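Local coordinates for LPXTG cell wall surface protein (Streptococcus gordonii, PDB 7AVH) that probably acts as a cell-wall-anchored adhesin, its tandem SHIRT domains forming a stalk that holds the binding region away from the bacterial surface, at residues 99-108 against 129-139; 116-127 against 141-152. One frame throughout, in Å; residues are numbered along the deposited sequence. Where two conformers were deposited one is given.

In the fold
Both contacts lie in the second of the two SHIRT domains of this chain, their centres about 23 Å apart. Along the sequence their segments alternate: 99-108, with the short helix 103-106, comes first, then 116-127, then the hairpin segment 129-139, then 141-152. Strand 137-144 is common to both, supplying Trp139 to interaction 1 and Phe141 and Tyr144 to interaction 2, and a probable hydrogen bond from Phe141 N to Thr130 O (2.8 Å) joins them directly. Interaction 1 seats the helical turn near the C-terminal end of the domain; interaction 2, nearer its N-terminal end, pairs 121-122 with 149-150 and packs prolines on Phe141 and Tyr144. Together they close an elongated domain, consistent with a stalk module.

Interaction 1: 99-108 against 129-139; sequences KELPQEVKDL and KTEVKTTEGTW
Trp139 is the centre of the apolar contact, its indole met by Lys99, Leu101, Pro102 and Val105. Pro102, at the N-cap position of the short helix 103-106, lies over one face: its CD sits 3.6 Å from the centroid of the five-membered ring, a CH-pi contact 24° off the ring normal. Leu101 makes a second, off-centre CH-pi contact, with CD2 3.6 Å from Trp139 CZ3. Lys99 adds its aliphatic part, CB reaching the indole at Trp139 CH2 (3.8 Å), and its chain is bent at chi2 (-70°) and chi3 (-43°), which carries CE back toward CZ2. Lys99 also makes a cation-pi contact with Phe164.

Farther along the chain the packing is branch against branch. Val105 turns CG2 into the corner between Trp139 CB and Val132 CG2, while Leu108 and Val132 meet tip to tip, CD1 to CG2 at 3.8 Å. Lys129 crosses Leu108 at about a right angle, laying CG on its CD1.

No direct hydrogen bond joins the segments; the polar link is a water. It accepts from Trp139 NE1 at 3.1 Å, in the indole plane, and more weakly from Lys99 NZ, and it also pairs with Thr134 OG1. That hydroxyl accepts from Glu136 N in an ST turn.

Phe92 and Trp162 extend the apolar layer beneath Val105. The 99-108 segment, loop and helical turn together, is therefore held on the hairpin by dispersion and CH-pi contacts, with water meeting the indole N-H.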
loop_
_atom_site.group_PDB
_atom_site.type_symbol
_atom_site.label_atom_id
_atom_site.label_comp_id
_atom_site.label_asym_id
_atom_site.label_seq_id
_atom_site.Cartn_x
_atom_site.Cartn_y
_atom_site.Cartn_z
ATOM N N LYS A 99 -12.478 -25.100 30.677
ATOM C CA LYS A 99 -11.052 -24.773 30.815
ATOM C C LYS A 99 -10.762 -23.452 30.092
ATOM O O LYS A 99 -11.033 -23.338 28.882
ATOM C CB LYS A 99 -10.172 -25.872 30.209
ATOM C CG LYS A 99 -10.089 -27.149 31.048
ATOM C CD LYS A 99 -9.290 -26.995 32.388
ATOM C CE LYS A 99 -8.006 -26.176 32.164
ATOM N NZ LYS A 99 -7.002 -26.204 33.280
ATOM N N GLU A 100 -10.150 -22.528 30.799
ATOM C CA GLU A 100 -9.686 -21.250 30.196
ATOM C C GLU A 100 -8.249 -21.430 29.756
ATOM O O GLU A 100 -7.439 -22.134 30.416
ATOM C CB GLU A 100 -9.886 -20.110 31.210
ATOM C CG GLU A 100 -11.361 -19.886 31.636
ATOM C CD GLU A 100 -12.391 -19.731 30.502
ATOM O OE1 GLU A 100 -12.112 -18.975 29.540
ATOM O OE2 GLU A 100 -13.476 -20.360 30.561
ATOM N N LEU A 101 -7.875 -20.708 28.707
ATOM C CA LEU A 101 -6.476 -20.683 28.291
ATOM C C LEU A 101 -5.585 -20.088 29.374
ATOM O O LEU A 101 -5.869 -19.021 29.952
ATOM C CB LEU A 101 -6.292 -19.811 27.037
ATOM C CG LEU A 101 -7.048 -20.261 25.810
ATOM C CD1 LEU A 101 -6.815 -19.308 24.668
ATOM C CD2 LEU A 101 -6.687 -21.683 25.389
ATOM N N PRO A 102 -4.412 -20.713 29.588
ATOM C CA PRO A 102 -3.411 -20.131 30.475
ATOM C C PRO A 102 -2.636 -19.018 29.741
ATOM O O PRO A 102 -2.587 -18.966 28.507
ATOM C CB PRO A 102 -2.475 -21.320 30.725
ATOM C CG PRO A 102 -2.544 -22.108 29.479
ATOM C CD PRO A 102 -3.963 -21.988 28.986
ATOM N N GLN A 103 -1.923 -18.248 30.531
ATOM C CA GLN A 103 -1.202 -17.109 29.955
ATOM C C GLN A 103 -0.134 -17.604 28.999
ATOM O O GLN A 103 0.187 -16.986 28.004
ATOM C CB GLN A 103 -0.582 -16.294 31.074
ATOM C CG GLN A 103 0.063 -15.004 30.550
ATOM C CD GLN A 103 -0.967 -14.145 29.845
ATOM O OE1 GLN A 103 -2.056 -13.917 30.348
ATOM N NE2 GLN A 103 -0.658 -13.683 28.647
ATOM N N GLU A 104 0.476 -18.755 29.256
ATOM C CA GLU A 104 1.536 -19.274 28.377
ATOM C C GLU A 104 0.964 -19.502 26.990
ATOM O O GLU A 104 1.761 -19.455 26.015
ATOM C CB GLU A 104 2.216 -20.511 28.930
ATOM C CG GLU A 104 3.020 -20.212 30.140
ATOM C CD GLU A 104 2.267 -20.104 31.474
ATOM O OE1 GLU A 104 1.059 -20.367 31.517
ATOM O OE2 GLU A 104 2.940 -19.767 32.496
ATOM N N VAL A 105 -0.265 -19.919 26.822
ATOM C CA VAL A 105 -0.866 -20.067 25.496
ATOM C C VAL A 105 -1.144 -18.673 24.913
ATOM O O VAL A 105 -0.809 -18.449 23.730
ATOM C CB VAL A 105 -2.104 -20.954 25.502
ATOM C CG1 VAL A 105 -2.859 -20.866 24.202
ATOM C CG2 VAL A 105 -1.700 -22.419 25.837
ATOM N N LYS A 106 -1.722 -17.815 25.676
ATOM C CA LYS A 106 -2.032 -16.442 25.186
ATOM C C LYS A 106 -0.750 -15.748 24.752
ATOM O O LYS A 106 -0.809 -14.963 23.751
ATOM C CB LYS A 106 -2.782 -15.668 26.233
ATOM C CG LYS A 106 -4.141 -16.215 26.608
ATOM C CD LYS A 106 -4.820 -15.457 27.722
ATOM C CE LYS A 106 -6.191 -15.936 28.092
ATOM N NZ LYS A 106 -6.863 -14.961 28.996
ATOM N N ASP A 107 0.388 -16.023 25.394
ATOM C CA ASP A 107 1.666 -15.385 25.021
ATOM C C ASP A 107 2.118 -15.770 23.599
ATOM O O ASP A 107 2.996 -15.068 23.049
ATOM C CB ASP A 107 2.748 -15.808 25.988
ATOM C CG ASP A 107 2.695 -15.213 27.386
ATOM O OD1 ASP A 107 2.048 -14.136 27.574
ATOM O OD2 ASP A 107 3.407 -15.841 28.327
ATOM N N LEU A 108 1.556 -16.815 23.004
ATOM C CA LEU A 108 1.926 -17.308 21.682
ATOM C C LEU A 108 1.027 -16.721 20.571
ATOM O O LEU A 108 1.175 -17.109 19.427
ATOM C CB LEU A 108 1.853 -18.845 21.646
ATOM C CG LEU A 108 2.841 -19.540 22.600
ATOM C CD1 LEU A 108 2.484 -21.034 22.675
ATOM C CD2 LEU A 108 4.248 -19.328 22.164
ATOM N N LYS A 129 4.919 -22.435 18.597
ATOM C CA LYS A 129 4.909 -23.858 19.013
ATOM C C LYS A 129 3.412 -24.163 19.194
ATOM O O LYS A 129 2.565 -23.248 19.381
ATOM C CB LYS A 129 5.738 -24.095 20.280
ATOM C CG LYS A 129 5.267 -23.319 21.509
ATOM C CD LYS A 129 6.160 -23.582 22.687
ATOM C CE LYS A 129 5.763 -22.843 23.942
ATOM N NZ LYS A 129 6.613 -23.265 25.083
ATOM N N THR A 130 3.154 -25.468 19.278
ATOM C CA THR A 130 1.754 -25.966 19.252
ATOM C C THR A 130 1.411 -26.804 20.465
ATOM O O THR A 130 0.301 -27.320 20.464
ATOM C CB THR A 130 1.442 -26.689 17.949
ATOM O OG1 THR A 130 2.404 -27.721 17.764
ATOM C CG2 THR A 130 1.514 -25.813 16.730
ATOM N N GLU A 131 2.287 -26.869 21.436
ATOM C CA GLU A 131 1.976 -27.536 22.708
ATOM C C GLU A 131 2.563 -26.732 23.851
ATOM O O GLU A 131 3.694 -26.174 23.752
ATOM C CB GLU A 131 2.550 -28.970 22.763
ATOM C CG GLU A 131 1.835 -30.049 21.955
ATOM C CD GLU A 131 2.654 -31.323 21.915
ATOM O OE1 GLU A 131 3.717 -31.304 21.221
ATOM O OE2 GLU A 131 2.277 -32.290 22.607
ATOM N N VAL A 132 1.810 -26.695 24.948
ATOM C CA VAL A 132 2.239 -26.091 26.197
ATOM C C VAL A 132 1.851 -27.027 27.336
ATOM O O VAL A 132 0.633 -27.255 27.523
ATOM C CB VAL A 132 1.598 -24.704 26.416
ATOM C CG1 VAL A 132 2.002 -24.152 27.748
ATOM C CG2 VAL A 132 1.947 -23.671 25.352
ATOM N N LYS A 133 2.838 -27.443 28.100
ATOM C CA LYS A 133 2.567 -28.282 29.290
ATOM C C LYS A 133 2.437 -27.372 30.517
ATOM O O LYS A 133 3.250 -26.444 30.704
ATOM C CB LYS A 133 3.713 -29.260 29.512
ATOM C CG LYS A 133 3.458 -30.248 30.641
ATOM C CD LYS A 133 4.674 -31.127 30.895
ATOM C CE LYS A 133 4.513 -32.001 32.118
ATOM N NZ LYS A 133 5.698 -32.870 32.105
ATOM N N THR A 134 1.481 -27.642 31.375
ATOM C CA THR A 134 1.283 -26.956 32.654
ATOM C C THR A 134 1.166 -28.031 33.768
ATOM O O THR A 134 1.009 -29.228 33.417
ATOM C CB THR A 134 0.015 -26.090 32.680
ATOM O OG1 THR A 134 -1.131 -26.957 32.739
ATOM C CG2 THR A 134 -0.033 -25.089 31.531
ATOM N N THR A 135 1.088 -27.617 35.022
ATOM C CA THR A 135 0.931 -28.595 36.128
ATOM C C THR A 135 -0.359 -29.398 35.910
ATOM O O THR A 135 -0.444 -30.571 36.369
ATOM C CB THR A 135 0.903 -27.932 37.513
ATOM O OG1 THR A 135 -0.183 -26.997 37.545
ATOM C CG2 THR A 135 2.188 -27.225 37.846
ATOM N N GLU A 136 -1.380 -28.809 35.300
ATOM C CA GLU A 136 -2.719 -29.419 35.203
ATOM C C GLU A 136 -2.830 -30.401 34.047
ATOM O O GLU A 136 -3.766 -31.247 34.051
ATOM C CB GLU A 136 -3.774 -28.301 35.071
ATOM C CG GLU A 136 -3.962 -27.430 36.312
ATOM C CD GLU A 136 -3.808 -28.160 37.631
ATOM O OE1 GLU A 136 -4.748 -28.852 38.038
ATOM O OE2 GLU A 136 -2.731 -28.037 38.229
ATOM N N GLY A 137 -2.094 -30.170 32.974
ATOM C CA GLY A 137 -2.132 -30.978 31.754
ATOM C C GLY A 137 -1.504 -30.266 30.581
ATOM O O GLY A 137 -0.612 -29.434 30.770
ATOM N N THR A 138 -1.841 -30.686 29.397
ATOM C CA THR A 138 -1.199 -30.114 28.202
ATOM C C THR A 138 -2.258 -29.499 27.317
ATOM O O THR A 138 -3.308 -30.059 27.025
ATOM C CB THR A 138 -0.389 -31.211 27.473
ATOM O OG1 THR A 138 0.724 -31.583 28.285
ATOM C CG2 THR A 138 0.198 -30.817 26.126
ATOM N N TRP A 139 -1.873 -28.337 26.748
ATOM C CA TRP A 139 -2.633 -27.623 25.730
ATOM C C TRP A 139 -2.012 -27.896 24.379
ATOM O O TRP A 139 -0.796 -27.723 24.247
ATOM C CB TRP A 139 -2.652 -26.147 26.038
ATOM C CG TRP A 139 -3.494 -25.792 27.203
ATOM C CD1 TRP A 139 -3.101 -25.657 28.496
ATOM C CD2 TRP A 139 -4.888 -25.533 27.163
ATOM N NE1 TRP A 139 -4.162 -25.331 29.282
ATOM C CE2 TRP A 139 -5.286 -25.239 28.496
ATOM C CE3 TRP A 139 -5.841 -25.484 26.134
ATOM C CZ2 TRP A 139 -6.603 -24.846 28.813
ATOM C CZ3 TRP A 139 -7.130 -25.123 26.435
ATOM C CH2 TRP A 139 -7.502 -24.772 27.764
HETATM O O HOH W 1 -3.800 -25.219 32.374
#

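Interaction 2: 116-127 against 141-152; sequences LKDGSQATPTQP and FKSYDKTSETIN
A two-stranded antiparallel ribbon, strand 121-122 beside strand 149-150, is the core of this contact. Ala122 and Glu149 form its hydrogen-bonded pair, with Ala122 N to Glu149 O and Glu149 N to Ala122 O both 2.9 Å. Gln121 and Thr150 are the neighbouring non-hydrogen-bonded pair. Beyond them Ile151 N runs almost straight into Ser120 O (2.8 Å, 173° at the hydrogen).

The type II turn from Lys117 to Ser120 brings the first segment into this register. Lys117 O receives both Ser120 N and Ser120 OG, the hydroxyl arriving on a lone pair at 2.6 Å, while Gly119 N reaches Ile151 O. Asp118 OD1 has its polar partner in Gly153 N. Ile151 points inward, its CD1 touching both Ala122 CB and Leu116 CD1 in a triangle of methyls. On the face bearing Gln121, the bend at chi2 (80°) folds the amide across the ribbon, where NE2 donates to Thr150 OG1 and OE1 takes a weak bond from Ser148 OG.

Farther along, prolines cover aromatic faces. Pro124 CB lies 3.7 Å from the Tyr144 ring centroid, with Phe141 CZ over the opposite face. Pro127 CG stands over the centre of the Phe141 ring. Tyr144 OH makes a weak bond to Thr125 O (2.7 Å), and Gln126 NE2 lies at the Tyr144 ring edge, its amide plane steeply turned at 82°. A water accepts from that NE2 and from Tyr144 N.

Phe92 of strand 72-94 packs against Tyr144 and Pro127, so 124-127 lies against the main sheet. A short beta ribbon between the stretches that follow strands 113-117 and 137-144, flanked by proline-aromatic CH-pi contacts, marks this side of the SHIRT domain, whose sequence family belongs to the ubiquitin clan.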
loop_
_atom_site.group_PDB
_atom_site.type_symbol
_atom_site.label_atom_id
_atom_site.label_comp_id
_atom_site.label_asym_id
_atom_site.label_seq_id
_atom_site.Cartn_x
_atom_site.Cartn_y
_atom_site.Cartn_z
ATOM N N LEU A 116 -1.548 -5.504 3.999
ATOM C CA LEU A 116 -2.101 -6.478 3.039
ATOM C C LEU A 116 -2.926 -5.732 1.989
ATOM O O LEU A 116 -3.796 -4.938 2.308
ATOM C CB LEU A 116 -2.961 -7.503 3.772
ATOM C CG LEU A 116 -2.310 -8.266 4.938
ATOM C CD1 LEU A 116 -3.243 -9.299 5.502
ATOM C CD2 LEU A 116 -1.011 -8.871 4.511
ATOM N N LYS A 117 -2.683 -6.045 0.740
ATOM C CA LYS A 117 -3.423 -5.426 -0.367
ATOM C C LYS A 117 -4.857 -5.908 -0.440
ATOM O O LYS A 117 -5.162 -7.108 -0.238
ATOM C CB LYS A 117 -2.710 -5.678 -1.682
ATOM C CG LYS A 117 -1.408 -4.891 -1.725
ATOM C CD LYS A 117 -0.766 -4.850 -3.081
ATOM C CE LYS A 117 0.623 -4.258 -3.038
ATOM N NZ LYS A 117 1.176 -4.434 -4.400
ATOM N N ASP A 118 -5.740 -4.986 -0.722
ATOM C CA ASP A 118 -7.144 -5.332 -1.025
ATOM C C ASP A 118 -7.177 -6.357 -2.181
ATOM O O ASP A 118 -6.421 -6.211 -3.198
ATOM C CB ASP A 118 -8.000 -4.106 -1.361
ATOM C CG ASP A 118 -9.492 -4.260 -1.009
ATOM O OD1 ASP A 118 -9.872 -5.318 -0.527
ATOM O OD2 ASP A 118 -10.277 -3.286 -1.182
ATOM N N GLY A 119 -8.015 -7.375 -2.001
ATOM C CA GLY A 119 -8.202 -8.501 -2.937
ATOM C C GLY A 119 -7.175 -9.610 -2.754
ATOM O O GLY A 119 -7.322 -10.635 -3.455
ATOM N N SER A 120 -6.140 -9.435 -1.918
ATOM C CA SER A 120 -5.108 -10.457 -1.693
ATOM C C SER A 120 -5.643 -11.570 -0.765
ATOM O O SER A 120 -6.697 -11.439 -0.110
ATOM C CB SER A 120 -3.798 -9.875 -1.147
ATOM O OG SER A 120 -3.966 -9.390 0.194
ATOM N N GLN A 121 -4.943 -12.679 -0.752
ATOM C CA GLN A 121 -5.260 -13.811 0.160
ATOM C C GLN A 121 -4.452 -13.680 1.435
ATOM O O GLN A 121 -3.208 -13.534 1.384
ATOM C CB GLN A 121 -4.957 -15.153 -0.526
ATOM C CG GLN A 121 -5.721 -16.328 0.113
ATOM C CD GLN A 121 -7.139 -16.314 -0.418
ATOM O OE1 GLN A 121 -7.999 -17.011 0.105
ATOM N NE2 GLN A 121 -7.418 -15.479 -1.416
ATOM N N ALA A 122 -5.137 -13.720 2.573
ATOM C CA ALA A 122 -4.449 -13.745 3.870
ATOM C C ALA A 122 -4.467 -15.178 4.412
ATOM O O ALA A 122 -5.543 -15.811 4.385
ATOM C CB ALA A 122 -5.091 -12.820 4.852
ATOM N N THR A 123 -3.347 -15.611 4.915
ATOM C CA THR A 123 -3.265 -16.925 5.624
ATOM C C THR A 123 -2.752 -16.667 7.031
ATOM O O THR A 123 -1.833 -15.882 7.254
ATOM C CB THR A 123 -2.480 -17.972 4.834
ATOM O OG1 THR A 123 -1.119 -17.543 4.703
ATOM C CG2 THR A 123 -3.102 -18.206 3.467
ATOM N N PRO A 124 -3.386 -17.273 8.053
ATOM C CA PRO A 124 -3.007 -16.960 9.394
ATOM C C PRO A 124 -1.602 -17.475 9.698
ATOM O O PRO A 124 -1.123 -18.457 9.116
ATOM C CB PRO A 124 -4.014 -17.771 10.246
ATOM C CG PRO A 124 -4.395 -18.878 9.341
ATOM C CD PRO A 124 -4.481 -18.228 7.982
ATOM N N THR A 125 -0.919 -16.751 10.577
ATOM C CA THR A 125 0.392 -17.136 11.080
ATOM C C THR A 125 0.212 -18.328 12.031
ATOM O O THR A 125 -0.512 -18.207 13.006
ATOM C CB THR A 125 1.040 -15.977 11.815
ATOM O OG1 THR A 125 1.099 -14.852 10.957
ATOM C CG2 THR A 125 2.427 -16.321 12.282
ATOM N N GLN A 126 0.972 -19.365 11.818
ATOM C CA GLN A 126 0.960 -20.504 12.750
ATOM C C GLN A 126 1.640 -20.092 14.036
ATOM O O GLN A 126 2.632 -19.359 14.054
ATOM C CB GLN A 126 1.621 -21.703 12.081
ATOM C CG GLN A 126 0.721 -22.283 10.998
ATOM C CD GLN A 126 -0.548 -22.913 11.502
ATOM O OE1 GLN A 126 -0.426 -23.599 12.474
ATOM N NE2 GLN A 126 -1.721 -22.664 10.947
ATOM N N PRO A 127 1.116 -20.583 15.198
ATOM C CA PRO A 127 1.812 -20.357 16.449
ATOM C C PRO A 127 3.256 -20.905 16.404
ATOM O O PRO A 127 3.551 -21.859 15.657
ATOM C CB PRO A 127 0.943 -21.114 17.458
ATOM C CG PRO A 127 -0.443 -21.097 16.829
ATOM C CD PRO A 127 -0.176 -21.266 15.364
ATOM N N PHE A 141 -2.460 -27.033 20.092
ATOM C CA PHE A 141 -3.160 -26.238 19.076
ATOM C C PHE A 141 -3.866 -27.175 18.110
ATOM O O PHE A 141 -3.244 -28.155 17.619
ATOM C CB PHE A 141 -2.135 -25.358 18.398
ATOM C CG PHE A 141 -2.786 -24.413 17.403
ATOM C CD1 PHE A 141 -3.625 -23.441 17.856
ATOM C CD2 PHE A 141 -2.503 -24.485 16.064
ATOM C CE1 PHE A 141 -4.254 -22.562 17.007
ATOM C CE2 PHE A 141 -3.054 -23.543 15.193
ATOM C CZ PHE A 141 -3.929 -22.599 15.681
ATOM N N LYS A 142 -5.089 -26.864 17.758
ATOM C CA LYS A 142 -5.902 -27.626 16.777
ATOM C C LYS A 142 -5.751 -26.996 15.392
ATOM O O LYS A 142 -5.063 -27.559 14.528
ATOM C CB LYS A 142 -7.345 -27.739 17.283
ATOM C CG LYS A 142 -8.344 -28.508 16.431
ATOM C CD LYS A 142 -9.784 -28.517 16.950
ATOM C CE LYS A 142 -10.824 -29.151 16.023
ATOM N NZ LYS A 142 -10.298 -30.178 15.072
ATOM N N SER A 143 -6.310 -25.816 15.208
ATOM C CA SER A 143 -6.268 -25.144 13.891
ATOM C C SER A 143 -6.958 -23.816 14.061
ATOM O O SER A 143 -7.573 -23.494 15.073
ATOM C CB SER A 143 -7.053 -25.933 12.874
ATOM O OG SER A 143 -8.417 -26.005 13.278
ATOM N N TYR A 144 -6.771 -23.013 12.996
ATOM C CA TYR A 144 -7.616 -21.827 12.774
ATOM C C TYR A 144 -8.947 -22.224 12.138
ATOM O O TYR A 144 -9.074 -23.286 11.585
ATOM C CB TYR A 144 -6.852 -20.796 11.942
ATOM C CG TYR A 144 -5.706 -20.159 12.687
ATOM C CD1 TYR A 144 -5.928 -19.187 13.661
ATOM C CD2 TYR A 144 -4.416 -20.560 12.454
ATOM C CE1 TYR A 144 -4.871 -18.665 14.389
ATOM C CE2 TYR A 144 -3.345 -20.025 13.138
ATOM C CZ TYR A 144 -3.575 -19.058 14.114
ATOM O OH TYR A 144 -2.529 -18.517 14.821
ATOM N N ASP A 145 -9.933 -21.383 12.326
ATOM C CA ASP A 145 -11.307 -21.577 11.821
ATOM C C ASP A 145 -11.353 -21.551 10.289
ATOM O O ASP A 145 -12.257 -22.144 9.727
ATOM C CB ASP A 145 -12.208 -20.486 12.415
ATOM C CG ASP A 145 -11.884 -19.028 12.044
ATOM O OD1 ASP A 145 -10.678 -18.611 11.954
ATOM O OD2 ASP A 145 -12.856 -18.305 11.929
ATOM N N LYS A 146 -10.436 -20.838 9.663
ATOM C CA LYS A 146 -10.258 -20.948 8.204
ATOM C C LYS A 146 -8.766 -20.976 7.892
ATOM O O LYS A 146 -7.898 -20.512 8.693
ATOM C CB LYS A 146 -11.024 -19.836 7.493
ATOM C CG LYS A 146 -10.657 -18.482 8.035
ATOM C CD LYS A 146 -11.764 -17.457 8.030
ATOM C CE LYS A 146 -11.289 -16.239 8.785
ATOM N NZ LYS A 146 -12.276 -15.151 8.714
ATOM N N THR A 147 -8.472 -21.590 6.756
ATOM C CA THR A 147 -7.085 -21.743 6.254
ATOM C C THR A 147 -6.626 -20.440 5.609
ATOM O O THR A 147 -5.421 -20.252 5.452
ATOM C CB THR A 147 -7.006 -22.883 5.219
ATOM O OG1 THR A 147 -7.845 -22.597 4.094
ATOM C CG2 THR A 147 -7.484 -24.157 5.806
ATOM N N SER A 148 -7.550 -19.624 5.161
ATOM C CA SER A 148 -7.250 -18.398 4.385
ATOM C C SER A 148 -8.507 -17.578 4.314
ATOM O O SER A 148 -9.577 -18.090 4.564
ATOM C CB SER A 148 -6.789 -18.789 3.025
ATOM O OG SER A 148 -7.810 -19.539 2.385
ATOM N N GLU A 149 -8.381 -16.304 3.956
ATOM C CA GLU A 149 -9.558 -15.494 3.613
ATOM C C GLU A 149 -9.079 -14.395 2.691
ATOM O O GLU A 149 -7.992 -13.857 2.857
ATOM C CB GLU A 149 -10.225 -14.934 4.873
ATOM C CG GLU A 149 -11.229 -13.829 4.623
ATOM C CD GLU A 149 -11.266 -12.838 5.770
ATOM O OE1 GLU A 149 -11.139 -13.297 6.935
ATOM O OE2 GLU A 149 -11.390 -11.609 5.491
ATOM N N THR A 150 -9.943 -14.056 1.769
ATOM C CA THR A 150 -9.686 -12.969 0.819
ATOM C C THR A 150 -9.927 -11.663 1.553
ATOM O O THR A 150 -10.992 -11.488 2.212
ATOM C CB THR A 150 -10.623 -13.088 -0.383
ATOM O OG1 THR A 150 -10.490 -14.377 -0.957
ATOM C CG2 THR A 150 -10.345 -12.036 -1.438
ATOM N N ILE A 151 -8.995 -10.718 1.413
ATOM C CA ILE A 151 -9.166 -9.341 1.916
ATOM C C ILE A 151 -10.152 -8.668 0.959
ATOM O O ILE A 151 -9.834 -8.517 -0.247
ATOM C CB ILE A 151 -7.803 -8.605 1.977
ATOM C CG1 ILE A 151 -6.825 -9.278 2.944
ATOM C CG2 ILE A 151 -8.010 -7.151 2.333
ATOM C CD1 ILE A 151 -7.265 -9.341 4.396
ATOM N N ASN A 152 -11.342 -8.315 1.414
ATOM C CA ASN A 152 -12.317 -7.632 0.526
ATOM C C ASN A 152 -12.808 -6.384 1.235
ATOM O O ASN A 152 -13.959 -6.370 1.706
ATOM C CB ASN A 152 -13.446 -8.568 0.119
ATOM C CG ASN A 152 -14.446 -7.904 -0.798
ATOM O OD1 ASN A 152 -15.554 -8.402 -0.947
ATOM N ND2 ASN A 152 -14.051 -6.810 -1.435
HETATM O O HOH W 2 -4.596 -23.900 10.998
#